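Hypothetical protein AF1796 (Archaeoglobus fulgidus, PDB 1VIM) is of unknown function but probably binds a carbohydrate derivative and may act as an isomerase. Local coordinates at residues N30-L34 against E35-E39; A121-K125 against R126-L130; Q154-L158 against G159-E163; D171-V174 against A175-M179. All coordinates share one frame; numbering follows the deposited sequence.

Contact 1. Residues N30-L34 against E35-E39; sequences NHIDL and ETVGE
With chi1 at -175°, Asp33 sets CG opposite its own backbone N and brings its carboxylate to the start of helix 34-46, where OD1 meets the first amides. Thr36 N gives Asp33 OD1 the straighter bond, 3.2 Å with 162° at the hydrogen, arriving from above the carboxylate plane. Glu35 N reaches the same Asp33 OD1 at 3.1 Å, but this bond is bent and weak. The other oxygen, Asp33 OD2, lies 3.0 Å from Thr36 OG1, the two short side chains crossing nearly at right angles. Aspartate suits the position because its carboxylate reaches amides that lack a preceding turn, and its negative charge probably favours the positive end of the helix dipole. Replacing Asp33 with a leucine would probably leave the Glu35 and Thr36 amides without this acceptor and let the first turn fray. Val37 N donates to Asp33 O at 3.1 Å, closing that turn. On its inner side Ile32 CD1 packs 3.8 Å from Val37 CG2, and both side chains also touch Phe169 of helix 160-181 and, on the second subunit, Leu14. Together these features make an aspartate N-cap with a hydrophobic staple, Ile32 to Val37, where helix 12-31 gives way to helix 34-46.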
ATOM      1  N   ASN A  30      19.415 -17.594 -23.116  1.00 19.73           N
ATOM      2  CA  ASN A  30      19.525 -18.391 -24.339  1.00 21.19           C
ATOM      3  C   ASN A  30      18.223 -18.549 -25.129  1.00 21.42           C
ATOM      4  O   ASN A  30      18.237 -18.997 -26.288  1.00 22.26           O
ATOM      5  CB  ASN A  30      20.195 -19.728 -24.018  1.00 23.74           C
ATOM      6  CG  ASN A  30      21.643 -19.551 -23.559  1.00 26.62           C
ATOM      7  OD1 ASN A  30      22.313 -18.568 -23.920  1.00 29.17           O
ATOM      8  ND2 ASN A  30      22.130 -20.487 -22.749  1.00 29.89           N
ATOM      9  N   HIS A  31      17.102 -18.130 -24.539  1.00 20.06           N
ATOM     10  CA  HIS A  31      15.803 -18.397 -25.152  1.00 21.53           C
ATOM     11  C   HIS A  31      14.867 -17.218 -25.284  1.00 20.42           C
ATOM     12  O   HIS A  31      13.833 -17.316 -25.955  1.00 20.77           O
ATOM     13  CB  HIS A  31      15.123 -19.579 -24.460  1.00 22.71           C
ATOM     14  CG  HIS A  31      15.805 -20.879 -24.744  1.00 26.18           C
ATOM     15  ND1 HIS A  31      16.520 -21.575 -23.791  1.00 28.52           N
ATOM     16  CD2 HIS A  31      15.952 -21.567 -25.902  1.00 27.45           C
ATOM     17  CE1 HIS A  31      17.036 -22.662 -24.341  1.00 29.00           C
ATOM     18  NE2 HIS A  31      16.714 -22.674 -25.620  1.00 29.48           N
ATOM     19  N   ILE A  32      15.233 -16.095 -24.684  1.00 20.09           N
ATOM     20  CA  ILE A  32      14.391 -14.901 -24.757  1.00 19.89           C
ATOM     21  C   ILE A  32      14.081 -14.507 -26.203  1.00 19.70           C
ATOM     22  O   ILE A  32      14.954 -14.561 -27.085  1.00 20.28           O
ATOM     23  CB  ILE A  32      15.042 -13.749 -23.968  1.00 20.68           C
ATOM     24  CG1 ILE A  32      14.075 -12.569 -23.835  1.00 22.00           C
ATOM     25  CG2 ILE A  32      16.391 -13.329 -24.569  1.00 21.18           C
ATOM     26  CD1 ILE A  32      14.569 -11.524 -22.863  1.00 23.22           C
ATOM     27  N   ASP A  33      12.821 -14.163 -26.453  1.00 19.02           N
ATOM     28  CA  ASP A  33      12.388 -13.762 -27.781  1.00 18.86           C
ATOM     29  C   ASP A  33      12.645 -12.269 -27.965  1.00 18.39           C
ATOM     30  O   ASP A  33      11.921 -11.418 -27.437  1.00 17.56           O
ATOM     31  CB  ASP A  33      10.914 -14.101 -27.981  1.00 19.94           C
ATOM     32  CG  ASP A  33      10.422 -13.818 -29.384  1.00 22.74           C
ATOM     33  OD1 ASP A  33      11.033 -13.003 -30.111  1.00 23.03           O
ATOM     34  OD2 ASP A  33       9.392 -14.364 -29.837  1.00 26.05           O
ATOM     35  N   LEU A  34      13.698 -11.960 -28.708  1.00 19.56           N
ATOM     36  CA  LEU A  34      14.175 -10.586 -28.848  1.00 20.14           C
ATOM     37  C   LEU A  34      13.213  -9.728 -29.668  1.00 19.86           C
ATOM     38  O   LEU A  34      13.120  -8.528 -29.453  1.00 19.02           O
ATOM     39  CB  LEU A  34      15.582 -10.561 -29.462  1.00 21.53           C
ATOM     40  CG  LEU A  34      16.638 -11.277 -28.612  1.00 23.23           C
ATOM     41  CD1 LEU A  34      17.969 -11.404 -29.354  1.00 26.33           C
ATOM     42  CD2 LEU A  34      16.831 -10.525 -27.309  1.00 25.13           C
ATOM     43  N   GLU A  35      12.498 -10.359 -30.601  1.00 19.66           N
ATOM     44  CA  GLU A  35      11.491  -9.675 -31.416  1.00 20.63           C
ATOM     45  C   GLU A  35      10.380  -9.173 -30.486  1.00 18.57           C
ATOM     46  O   GLU A  35       9.924  -8.028 -30.572  1.00 18.19           O
ATOM     47  CB  GLU A  35      10.902 -10.640 -32.460  1.00 22.64           C
ATOM     48  CG  GLU A  35      11.822 -10.974 -33.621  0.65 25.22           C
ATOM     49  CD  GLU A  35      11.252 -12.047 -34.542  0.65 28.52           C
ATOM     50  OE1 GLU A  35      10.146 -11.848 -35.093  0.65 29.73           O
ATOM     51  OE2 GLU A  35      11.914 -13.096 -34.715  0.65 29.77           O
ATOM     52  N   THR A  36       9.957 -10.043 -29.572  1.00 17.52           N
ATOM     53  CA  THR A  36       8.919  -9.683 -28.634  1.00 17.04           C
ATOM     54  C   THR A  36       9.376  -8.582 -27.663  1.00 15.05           C
ATOM     55  O   THR A  36       8.620  -7.678 -27.355  1.00 16.05           O
ATOM     56  CB  THR A  36       8.434 -10.930 -27.885  1.00 18.22           C
ATOM     57  OG1 THR A  36       8.039 -11.913 -28.859  1.00 21.93           O
ATOM     58  CG2 THR A  36       7.162 -10.626 -27.185  1.00 19.25           C
ATOM     59  N   VAL A  37      10.626  -8.635 -27.225  1.00 14.36           N
ATOM     60  CA  VAL A  37      11.169  -7.563 -26.418  1.00 14.31           C
ATOM     61  C   VAL A  37      11.027  -6.237 -27.178  1.00 13.89           C
ATOM     62  O   VAL A  37      10.573  -5.253 -26.612  1.00 12.97           O
ATOM     63  CB  VAL A  37      12.639  -7.818 -26.074  1.00 14.09           C
ATOM     64  CG1 VAL A  37      13.280  -6.572 -25.458  1.00 17.13           C
ATOM     65  CG2 VAL A  37      12.758  -9.039 -25.142  1.00 16.22           C
ATOM     66  N   GLY A  38      11.407  -6.213 -28.457  1.00 13.62           N
ATOM     67  CA  GLY A  38      11.260  -4.998 -29.241  1.00 13.81           C
ATOM     68  C   GLY A  38       9.826  -4.492 -29.320  1.00 13.41           C
ATOM     69  O   GLY A  38       9.587  -3.271 -29.241  1.00 14.50           O
ATOM     70  N   GLU A  39       8.866  -5.412 -29.494  1.00 13.81           N
ATOM     71  CA  GLU A  39       7.439  -5.051 -29.581  1.00 14.54           C
ATOM     72  C   GLU A  39       6.958  -4.461 -28.251  1.00 13.66           C
ATOM     73  O   GLU A  39       6.180  -3.497 -28.217  1.00 13.45           O
ATOM     74  CB  GLU A  39       6.574  -6.263 -29.952  1.00 16.06           C
ATOM     75  CG  GLU A  39       6.791  -6.759 -31.374  1.00 20.68           C
ATOM     76  CD  GLU A  39       6.255  -8.162 -31.588  1.00 28.67           C
ATOM     77  OE1 GLU A  39       5.619  -8.723 -30.660  1.00 32.15           O
ATOM     78  OE2 GLU A  39       6.475  -8.710 -32.699  1.00 32.62           O
TER

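Contact 2. Residues A121-K125 against R126-L130; sequences AVTGK and RDSSL
An ST turn at Thr123 and a type I beta turn from Lys125 to Ser128 carry the chain from strand 118-123 to helix 129-133, within a beta-alpha-beta unit of the parallel-sheet SIS domain. Lys125 O closes the second turn. Ser128 OG donates to Lys125 O at 2.8 Å in the carbonyl plane, while Ser128 N, 3.2 Å from the same Lys125 O, comes from well above it. Serine fits because its short hydroxyl, placed between backbone N and carbonyl carbon by a chi1 of 62°, can hold this carbonyl and also accept from Ala131 N as the helix N-cap. In the ST turn Thr123 OG1 accepts from Lys125 N at 3.2 Å, and it is bonded as well to Ser97 O. Farther in, Ala121 CB rests 3.8 Å from Leu130 CG, the small methyl letting the helix settle close to the strand; Leu130 also touches Val105 and Ser109 of helix 103-115. On the exposed side Lys125 and Asp127 run side by side, with Lys125 CE 3.6 Å from Asp127 OD1. One water spans the bend, donating to Gly124 O at 3.0 Å and accepting from Arg126 N at 2.8 Å.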
ATOM      1  N   ALA A 121       1.286  -8.845 -21.798  1.00  9.42           N
ATOM      2  CA  ALA A 121       1.234  -9.885 -20.775  1.00 10.03           C
ATOM      3  C   ALA A 121       2.633 -10.390 -20.522  1.00 10.44           C
ATOM      4  O   ALA A 121       3.279 -10.870 -21.437  1.00 12.13           O
ATOM      5  CB  ALA A 121       0.299 -11.029 -21.204  1.00 10.28           C
ATOM      6  N   VAL A 122       3.097 -10.283 -19.277  1.00  9.28           N
ATOM      7  CA  VAL A 122       4.362 -10.879 -18.848  1.00  9.62           C
ATOM      8  C   VAL A 122       3.976 -12.132 -18.076  1.00  9.62           C
ATOM      9  O   VAL A 122       3.465 -12.046 -16.954  1.00  9.62           O
ATOM     10  CB  VAL A 122       5.202  -9.929 -17.975  1.00  9.47           C
ATOM     11  CG1 VAL A 122       6.492 -10.611 -17.552  1.00 11.13           C
ATOM     12  CG2 VAL A 122       5.477  -8.619 -18.709  1.00 10.28           C
ATOM     13  N   THR A 123       4.212 -13.278 -18.697  1.00 10.33           N
ATOM     14  CA  THR A 123       3.622 -14.532 -18.232  1.00 10.62           C
ATOM     15  C   THR A 123       4.468 -15.717 -18.644  1.00 11.26           C
ATOM     16  O   THR A 123       5.240 -15.620 -19.603  1.00 11.91           O
ATOM     17  CB  THR A 123       2.153 -14.660 -18.779  1.00 11.01           C
ATOM     18  OG1 THR A 123       1.536 -15.878 -18.316  1.00 12.49           O
ATOM     19  CG2 THR A 123       2.096 -14.748 -20.322  1.00 12.31           C
ATOM     20  N   GLY A 124       4.300 -16.845 -17.944  1.00 11.79           N
ATOM     21  CA  GLY A 124       4.982 -18.063 -18.321  1.00 13.18           C
ATOM     22  C   GLY A 124       4.174 -18.909 -19.289  1.00 14.79           C
ATOM     23  O   GLY A 124       4.687 -19.914 -19.791  1.00 17.55           O
ATOM     24  N   LYS A 125       2.931 -18.521 -19.578  1.00 14.66           N
ATOM     25  CA  LYS A 125       2.024 -19.375 -20.351  1.00 15.57           C
ATOM     26  C   LYS A 125       1.478 -18.649 -21.559  1.00 15.93           C
ATOM     27  O   LYS A 125       0.591 -17.798 -21.432  1.00 14.85           O
ATOM     28  CB  LYS A 125       0.890 -19.876 -19.447  1.00 16.24           C
ATOM     29  CG  LYS A 125       1.310 -20.726 -18.261  1.00 18.91           C
ATOM     30  CD  LYS A 125       1.961 -22.045 -18.676  1.00 23.51           C
ATOM     31  CE  LYS A 125       0.954 -22.991 -19.298  1.00 28.20           C
ATOM     32  NZ  LYS A 125       1.517 -24.354 -19.550  1.00 31.65           N
ATOM     33  N   ARG A 126       2.009 -18.990 -22.738  1.00 16.62           N
ATOM     34  CA  ARG A 126       1.639 -18.297 -23.986  1.00 18.42           C
ATOM     35  C   ARG A 126       0.169 -18.491 -24.386  1.00 18.43           C
ATOM     36  O   ARG A 126      -0.379 -17.680 -25.125  1.00 18.59           O
ATOM     37  CB  ARG A 126       2.565 -18.730 -25.137  1.00 20.49           C
ATOM     38  CG  ARG A 126       2.519 -17.867 -26.386  0.65 23.49           C
ATOM     39  CD  ARG A 126       3.482 -18.318 -27.483  0.65 26.88           C
ATOM     40  NE  ARG A 126       4.851 -17.894 -27.194  0.65 29.75           N
ATOM     41  CZ  ARG A 126       5.846 -18.721 -26.884  0.65 31.47           C
ATOM     42  NH1 ARG A 126       5.644 -20.031 -26.830  0.65 32.43           N
ATOM     43  NH2 ARG A 126       7.055 -18.234 -26.630  0.65 32.65           N
ATOM     44  N   ASP A 127      -0.453 -19.534 -23.837  1.00 18.24           N
ATOM     45  CA  ASP A 127      -1.835 -19.896 -24.144  1.00 19.63           C
ATOM     46  C   ASP A 127      -2.858 -19.554 -23.055  1.00 18.35           C
ATOM     47  O   ASP A 127      -4.021 -19.978 -23.107  1.00 19.25           O
ATOM     48  CB  ASP A 127      -1.888 -21.402 -24.445  1.00 21.31           C
ATOM     49  CG  ASP A 127      -1.245 -22.282 -23.341  1.00 25.78           C
ATOM     50  OD1 ASP A 127      -0.662 -21.786 -22.326  1.00 26.14           O
ATOM     51  OD2 ASP A 127      -1.265 -23.534 -23.412  1.00 29.30           O
ATOM     52  N   SER A 128      -2.420 -18.781 -22.079  1.00 16.24           N
ATOM     53  CA  SER A 128      -3.250 -18.443 -20.928  1.00 14.40           C
ATOM     54  C   SER A 128      -4.348 -17.439 -21.239  1.00 13.91           C
ATOM     55  O   SER A 128      -4.305 -16.770 -22.264  1.00 14.37           O
ATOM     56  CB  SER A 128      -2.382 -17.902 -19.807  1.00 13.66           C
ATOM     57  OG  SER A 128      -1.715 -16.704 -20.222  1.00 13.85           O
ATOM     58  N   SER A 129      -5.314 -17.301 -20.329  1.00 13.83           N
ATOM     59  CA  SER A 129      -6.345 -16.280 -20.469  1.00 14.34           C
ATOM     60  C   SER A 129      -5.730 -14.876 -20.689  1.00 13.46           C
ATOM     61  O   SER A 129      -6.203 -14.106 -21.527  1.00 14.17           O
ATOM     62  CB  SER A 129      -7.249 -16.264 -19.231  1.00 15.16           C
ATOM     63  OG  SER A 129      -7.942 -17.510 -19.075  1.00 18.09           O
ATOM     64  N   LEU A 130      -4.710 -14.518 -19.908  1.00 12.84           N
ATOM     65  CA  LEU A 130      -4.128 -13.200 -20.042  1.00 12.26           C
ATOM     66  C   LEU A 130      -3.447 -13.038 -21.392  1.00 12.92           C
ATOM     67  O   LEU A 130      -3.617 -12.002 -22.054  1.00 13.26           O
ATOM     68  CB  LEU A 130      -3.150 -12.991 -18.889  1.00 11.35           C
ATOM     69  CG  LEU A 130      -2.586 -11.577 -18.813  1.00 10.66           C
ATOM     70  CD1 LEU A 130      -3.726 -10.610 -18.478  1.00 12.28           C
ATOM     71  CD2 LEU A 130      -1.470 -11.476 -17.817  1.00 11.65           C
TER
HETATM   72  O   HOH W   1       4.201 -20.759 -22.611  1.00 32.71           O

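Contact 3. Residues Q154-L158 against G159-E163; sequences QLAPL and GTMFE
Pro157 O is held by two donors of a single residue, Thr160. Thr160 OG1 donates to Pro157 O at 2.7 Å within the carbonyl plane, and Thr160 N approaches the same Pro157 O at 3.0 Å from above it. A chi1 of -71° sets OG1 beside the threonine's own backbone N, which is how both donors converge on one oxygen. Threonine also supplies a carbon face, Thr160 CB lying 3.9 Å from Ala156 CB. A valine in its place would probably leave Pro157 O with the backbone amide alone and deprive Arg68 of the second subunit of the OG1 it bonds. Next to this pair the Met161 chain, bent at chi2 and chi3, brings CE to within 3.6 Å of Ala156 CB, with Phe17 of helix 12-31 also against the alanine. Two waters serve Ala156 O, each donating to it at 2.7 Å: one accepts from Met161 N, the other from Gly159 N. Further out, the backbone itself sets the geometry, as Leu158 and Gly159 both take positive phi; at these backbone angles a CB on Gly159 would collide with Leu158 O, so glycine suits the place. Glu163, one turn on, forms a salt bridge with Arg57. This is a tight interhelical bend, with glycine at the N-cap of helix 160-181, leading from helix 149-155 into the subunit interface.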
ATOM      1  N   GLN A 154       9.495 -27.625  -4.678  1.00 11.11           N
ATOM      2  CA  GLN A 154      10.049 -27.853  -3.343  1.00 11.93           C
ATOM      3  C   GLN A 154      11.091 -26.783  -2.947  1.00 12.14           C
ATOM      4  O   GLN A 154      11.212 -26.429  -1.786  1.00 14.49           O
ATOM      5  CB  GLN A 154      10.669 -29.248  -3.240  1.00 12.75           C
ATOM      6  CG  GLN A 154      11.248 -29.604  -1.871  1.00 15.54           C
ATOM      7  CD  GLN A 154      10.225 -29.506  -0.754  1.00 17.63           C
ATOM      8  OE1 GLN A 154       9.154 -30.118  -0.837  1.00 21.94           O
ATOM      9  NE2 GLN A 154      10.545 -28.755   0.288  1.00 18.83           N
ATOM     10  N   LEU A 155      11.834 -26.280  -3.929  1.00 10.95           N
ATOM     11  CA  LEU A 155      12.812 -25.206  -3.716  1.00 10.62           C
ATOM     12  C   LEU A 155      12.192 -23.843  -3.963  1.00 11.01           C
ATOM     13  O   LEU A 155      12.556 -22.894  -3.284  1.00 11.34           O
ATOM     14  CB  LEU A 155      13.998 -25.377  -4.673  1.00 11.61           C
ATOM     15  CG  LEU A 155      14.865 -26.600  -4.415  1.00 13.18           C
ATOM     16  CD1 LEU A 155      15.791 -26.842  -5.620  1.00 14.73           C
ATOM     17  CD2 LEU A 155      15.656 -26.473  -3.127  1.00 15.25           C
ATOM     18  N   ALA A 156      11.270 -23.768  -4.922  1.00  9.73           N
ATOM     19  CA  ALA A 156      10.753 -22.498  -5.467  1.00  9.37           C
ATOM     20  C   ALA A 156       9.233 -22.604  -5.505  1.00  9.23           C
ATOM     21  O   ALA A 156       8.633 -22.809  -6.561  1.00 10.25           O
ATOM     22  CB  ALA A 156      11.332 -22.250  -6.853  1.00 10.95           C
ATOM     23  N   PRO A 157       8.590 -22.526  -4.334  1.00  9.49           N
ATOM     24  CA  PRO A 157       7.148 -22.797  -4.271  1.00  9.55           C
ATOM     25  C   PRO A 157       6.316 -21.663  -4.856  1.00  8.82           C
ATOM     26  O   PRO A 157       6.778 -20.496  -4.906  1.00  9.51           O
ATOM     27  CB  PRO A 157       6.898 -22.911  -2.759  1.00  9.01           C
ATOM     28  CG  PRO A 157       7.918 -21.990  -2.132  1.00  9.38           C
ATOM     29  CD  PRO A 157       9.146 -22.254  -2.994  1.00  9.86           C
ATOM     30  N   LEU A 158       5.083 -21.978  -5.236  1.00 10.66           N
ATOM     31  CA  LEU A 158       4.073 -20.968  -5.531  1.00 11.85           C
ATOM     32  C   LEU A 158       4.526 -19.980  -6.592  1.00 13.36           C
ATOM     33  O   LEU A 158       4.208 -18.797  -6.510  1.00 15.10           O
ATOM     34  CB  LEU A 158       3.650 -20.202  -4.270  1.00 12.53           C
ATOM     35  CG  LEU A 158       2.899 -21.030  -3.212  1.00 13.44           C
ATOM     36  CD1 LEU A 158       2.530 -20.110  -2.038  1.00 14.94           C
ATOM     37  CD2 LEU A 158       1.701 -21.883  -3.751  1.00 16.17           C
ATOM     38  N   GLY A 159       5.263 -20.445  -7.580  1.00 12.88           N
ATOM     39  CA  GLY A 159       5.634 -19.523  -8.660  1.00 12.61           C
ATOM     40  C   GLY A 159       6.835 -18.607  -8.392  1.00 12.00           C
ATOM     41  O   GLY A 159       7.089 -17.678  -9.167  1.00 12.52           O
ATOM     42  N   THR A 160       7.599 -18.884  -7.342  1.00 10.74           N
ATOM     43  CA  THR A 160       8.830 -18.144  -7.042  1.00  9.61           C
ATOM     44  C   THR A 160       9.761 -18.011  -8.231  1.00  9.23           C
ATOM     45  O   THR A 160      10.331 -16.948  -8.445  1.00  9.53           O
ATOM     46  CB  THR A 160       9.570 -18.887  -5.901  1.00  9.20           C
ATOM     47  OG1 THR A 160       8.852 -18.715  -4.668  1.00 12.00           O
ATOM     48  CG2 THR A 160      10.957 -18.293  -5.624  1.00  9.68           C
ATOM     49  N   MET A 161       9.977 -19.093  -8.965  1.00  9.27           N
ATOM     50  CA  MET A 161      10.918 -18.989 -10.075  1.00  9.20           C
ATOM     51  C   MET A 161      10.437 -18.056 -11.176  1.00  9.48           C
ATOM     52  O   MET A 161      11.230 -17.282 -11.698  1.00  9.76           O
ATOM     53  CB  MET A 161      11.268 -20.358 -10.642  1.00 10.85           C
ATOM     54  CG  MET A 161      12.568 -20.382 -11.441  1.00 14.30           C
ATOM     55  SD  MET A 161      14.051 -19.776 -10.556  1.00 15.08           S
ATOM     56  CE  MET A 161      13.778 -20.631  -8.953  1.00 15.08           C
ATOM     57  N   PHE A 162       9.153 -18.105 -11.515  1.00  9.90           N
ATOM     58  CA  PHE A 162       8.610 -17.126 -12.454  1.00  9.52           C
ATOM     59  C   PHE A 162       8.860 -15.704 -11.919  1.00  9.11           C
ATOM     60  O   PHE A 162       9.280 -14.801 -12.662  1.00  9.96           O
ATOM     61  CB  PHE A 162       7.094 -17.294 -12.673  1.00  9.47           C
ATOM     62  CG  PHE A 162       6.485 -16.110 -13.364  1.00  9.07           C
ATOM     63  CD1 PHE A 162       6.661 -15.953 -14.743  1.00  9.28           C
ATOM     64  CD2 PHE A 162       5.816 -15.113 -12.633  1.00  9.57           C
ATOM     65  CE1 PHE A 162       6.158 -14.823 -15.405  1.00  9.78           C
ATOM     66  CE2 PHE A 162       5.324 -13.984 -13.279  1.00  9.66           C
ATOM     67  CZ  PHE A 162       5.484 -13.835 -14.660  1.00  9.88           C
ATOM     68  N   GLU A 163       8.591 -15.474 -10.640  1.00  9.34           N
ATOM     69  CA  GLU A 163       8.667 -14.115 -10.106  1.00 10.37           C
ATOM     70  C   GLU A 163      10.089 -13.581 -10.161  1.00  9.33           C
ATOM     71  O   GLU A 163      10.319 -12.477 -10.628  1.00  9.74           O
ATOM     72  CB  GLU A 163       8.150 -14.091  -8.672  1.00 11.48           C
ATOM     73  CG  GLU A 163       6.672 -14.445  -8.617  1.00 12.31           C
ATOM     74  CD  GLU A 163       6.182 -14.731  -7.249  1.00 15.00           C
ATOM     75  OE1 GLU A 163       6.997 -14.735  -6.312  1.00 17.29           O
ATOM     76  OE2 GLU A 163       4.958 -14.994  -7.148  1.00 16.11           O
TER
HETATM   77  O   HOH W   2       8.703 -21.800  -9.114  1.00 23.34           O
HETATM   78  O   HOH W   3       6.366 -23.060  -8.085  1.00 26.23           O
HETATM   79  O   HOH W   4       4.519 -16.615  -5.365  1.00 19.34           O

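Contact 4. Residues D171-V174 against A175-M179; sequences DALV and AEIMM
Leu173 O accepts from Ile177 N at 2.9 Å, a straight bond with 167° at the hydrogen, and Val174 O takes Met178 N at the same 2.9 Å. Both are regular i to i+4 bonds of helix 160-181, as are those from Ala175 N to Asp171 O and from Glu176 N to Ala172 O. Over this backbone the side chains meet four residues apart. Ile177, with CG1 beside its own backbone N at a chi1 of -65°, lays that branch 3.4 Å from Leu173 O and reaches CD1 to 4.1 Å from Leu173 CG, the two side chains meeting at a slant. Their bulk suits a buried face: Leu173 packs on Met40 and Ile41 of helix 34-46 and on Phe65, Ile177 on Leu72 and Tyr74. On another strip Met178 passes CG 3.3 Å from Val174 O, and the unbranched methionine chain brings SD 4.0 Å from Val174 CG1. Small Ala175 keeps CB 3.4 Å from Ala172 O. Asp171 forms a salt bridge with Arg57 of the second subunit. Glu176 OE1 accepts from Leu14 N of the second subunit, while OE2 bonds Gln180 of its own chain and His11, a residue of the N-terminal tag of the second subunit. Helix 160-181 here packs on helices 34-46 and 56-71 of its own SIS domain and meets the second subunit through Asp171, Ala172, which packs on Phe17 there, and Glu176.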
ATOM      1  N   ASP A 171      14.264  -5.807 -15.156  1.00  8.53           N
ATOM      2  CA  ASP A 171      15.458  -4.984 -14.943  1.00  9.70           C
ATOM      3  C   ASP A 171      16.376  -5.015 -16.176  1.00  9.95           C
ATOM      4  O   ASP A 171      16.989  -3.992 -16.526  1.00 10.37           O
ATOM      5  CB  ASP A 171      16.255  -5.431 -13.728  1.00 11.24           C
ATOM      6  CG  ASP A 171      15.632  -5.028 -12.441  1.00 14.23           C
ATOM      7  OD1 ASP A 171      14.996  -3.960 -12.357  1.00 13.99           O
ATOM      8  OD2 ASP A 171      15.775  -5.751 -11.436  1.00 18.94           O
ATOM      9  N   ALA A 172      16.412  -6.138 -16.884  1.00 10.89           N
ATOM     10  CA  ALA A 172      17.156  -6.213 -18.151  1.00  9.95           C
ATOM     11  C   ALA A 172      16.539  -5.301 -19.208  1.00 10.31           C
ATOM     12  O   ALA A 172      17.261  -4.643 -19.997  1.00 12.10           O
ATOM     13  CB  ALA A 172      17.217  -7.643 -18.661  1.00 11.30           C
ATOM     14  N   LEU A 173      15.209  -5.262 -19.247  1.00  9.98           N
ATOM     15  CA  LEU A 173      14.492  -4.410 -20.170  1.00 10.55           C
ATOM     16  C   LEU A 173      14.811  -2.937 -19.872  1.00 10.86           C
ATOM     17  O   LEU A 173      15.006  -2.141 -20.799  1.00 11.14           O
ATOM     18  CB  LEU A 173      12.985  -4.709 -20.078  1.00 12.07           C
ATOM     19  CG  LEU A 173      12.109  -4.001 -21.089  1.00 13.08           C
ATOM     20  CD1 LEU A 173      12.285  -4.691 -22.421  1.00 16.91           C
ATOM     21  CD2 LEU A 173      10.671  -4.166 -20.632  1.00 16.17           C
ATOM     22  N   VAL A 174      14.868  -2.572 -18.593  1.00 10.81           N
ATOM     23  CA  VAL A 174      15.256  -1.210 -18.206  1.00 11.47           C
ATOM     24  C   VAL A 174      16.648  -0.882 -18.741  1.00 11.76           C
ATOM     25  O   VAL A 174      16.861   0.188 -19.284  1.00 10.74           O
ATOM     26  CB  VAL A 174      15.191  -1.027 -16.665  1.00 11.60           C
ATOM     27  CG1 VAL A 174      15.925   0.229 -16.231  1.00 12.44           C
ATOM     28  CG2 VAL A 174      13.744  -0.938 -16.227  1.00 12.93           C
ATOM     29  N   ALA A 175      17.605  -1.799 -18.585  1.00 11.43           N
ATOM     30  CA  ALA A 175      18.952  -1.582 -19.101  1.00 12.20           C
ATOM     31  C   ALA A 175      18.899  -1.299 -20.605  1.00 12.30           C
ATOM     32  O   ALA A 175      19.619  -0.428 -21.114  1.00 12.78           O
ATOM     33  CB  ALA A 175      19.795  -2.792 -18.806  1.00 11.94           C
ATOM     34  N   GLU A 176      18.082  -2.053 -21.325  1.00 12.12           N
ATOM     35  CA  GLU A 176      17.965  -1.902 -22.775  1.00 13.39           C
ATOM     36  C   GLU A 176      17.356  -0.558 -23.148  1.00 13.37           C
ATOM     37  O   GLU A 176      17.859   0.140 -24.044  1.00 14.51           O
ATOM     38  CB  GLU A 176      17.130  -3.048 -23.332  1.00 14.57           C
ATOM     39  CG  GLU A 176      16.913  -2.991 -24.836  1.00 16.31           C
ATOM     40  CD  GLU A 176      18.186  -3.176 -25.648  1.00 18.59           C
ATOM     41  OE1 GLU A 176      19.195  -3.701 -25.122  1.00 19.00           O
ATOM     42  OE2 GLU A 176      18.148  -2.788 -26.844  1.00 21.10           O
ATOM     43  N   ILE A 177      16.286  -0.169 -22.459  1.00 12.05           N
ATOM     44  CA  ILE A 177      15.679   1.139 -22.700  1.00 12.30           C
ATOM     45  C   ILE A 177      16.657   2.267 -22.383  1.00 13.46           C
ATOM     46  O   ILE A 177      16.733   3.251 -23.129  1.00 13.66           O
ATOM     47  CB  ILE A 177      14.352   1.285 -21.911  1.00 11.88           C
ATOM     48  CG1 ILE A 177      13.310   0.284 -22.435  1.00 12.88           C
ATOM     49  CG2 ILE A 177      13.820   2.716 -22.044  1.00 13.84           C
ATOM     50  CD1 ILE A 177      12.089   0.074 -21.532  1.00 14.74           C
ATOM     51  N   MET A 178      17.439   2.126 -21.324  1.00 13.90           N
ATOM     52  CA  MET A 178      18.423   3.173 -21.020  1.00 15.01           C
ATOM     53  C   MET A 178      19.407   3.343 -22.160  1.00 15.19           C
ATOM     54  O   MET A 178      19.704   4.471 -22.554  1.00 16.38           O
ATOM     55  CB  MET A 178      19.188   2.853 -19.753  1.00 14.69           C
ATOM     56  CG  MET A 178      18.353   3.003 -18.490  1.00 13.98           C
ATOM     57  SD  MET A 178      19.197   2.354 -17.057  1.00 16.36           S
ATOM     58  CE  MET A 178      20.550   3.608 -16.846  1.00 16.52           C
ATOM     59  N   MET A 179      19.904   2.227 -22.678  1.00 15.92           N
ATOM     60  CA  MET A 179      20.815   2.255 -23.824  1.00 18.14           C
ATOM     61  C   MET A 179      20.165   2.960 -25.014  1.00 18.49           C
ATOM     62  O   MET A 179      20.786   3.860 -25.619  1.00 19.48           O
ATOM     63  CB  MET A 179      21.302   0.842 -24.182  1.00 19.69           C
ATOM     64  CG  MET A 179      22.259   0.778 -25.384  0.65 23.73           C
ATOM     65  SD  MET A 179      21.366   0.613 -26.935  0.65 28.76           S
ATOM     66  CE  MET A 179      22.720   0.547 -28.107  0.65 28.42           C
TER

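How the contacts relate
From the N terminus the four contacts come in series, none nested in or crossing another. Contacts 1 to 3 each turn the chain from one element into the next: contact 1 joins helix 12-31 to helix 34-46, contact 2 turns from strand 118-123 into helix 129-133, and contact 3 bends helix 149-155 into helix 160-181. Contact 4 closes no loop and lies farther along that last helix. Two tertiary touches link them. Val37 CG1 of contact 1 meets Leu173 CD1 of contact 4 at 3.7 Å, and the Phe162 ring of contact 3 lies against the end of strand 118-123 in contact 2. Helix 160-181 thus ties helix 34-46 to the sheet, while contacts 1, 3 and 4 also face the second subunit.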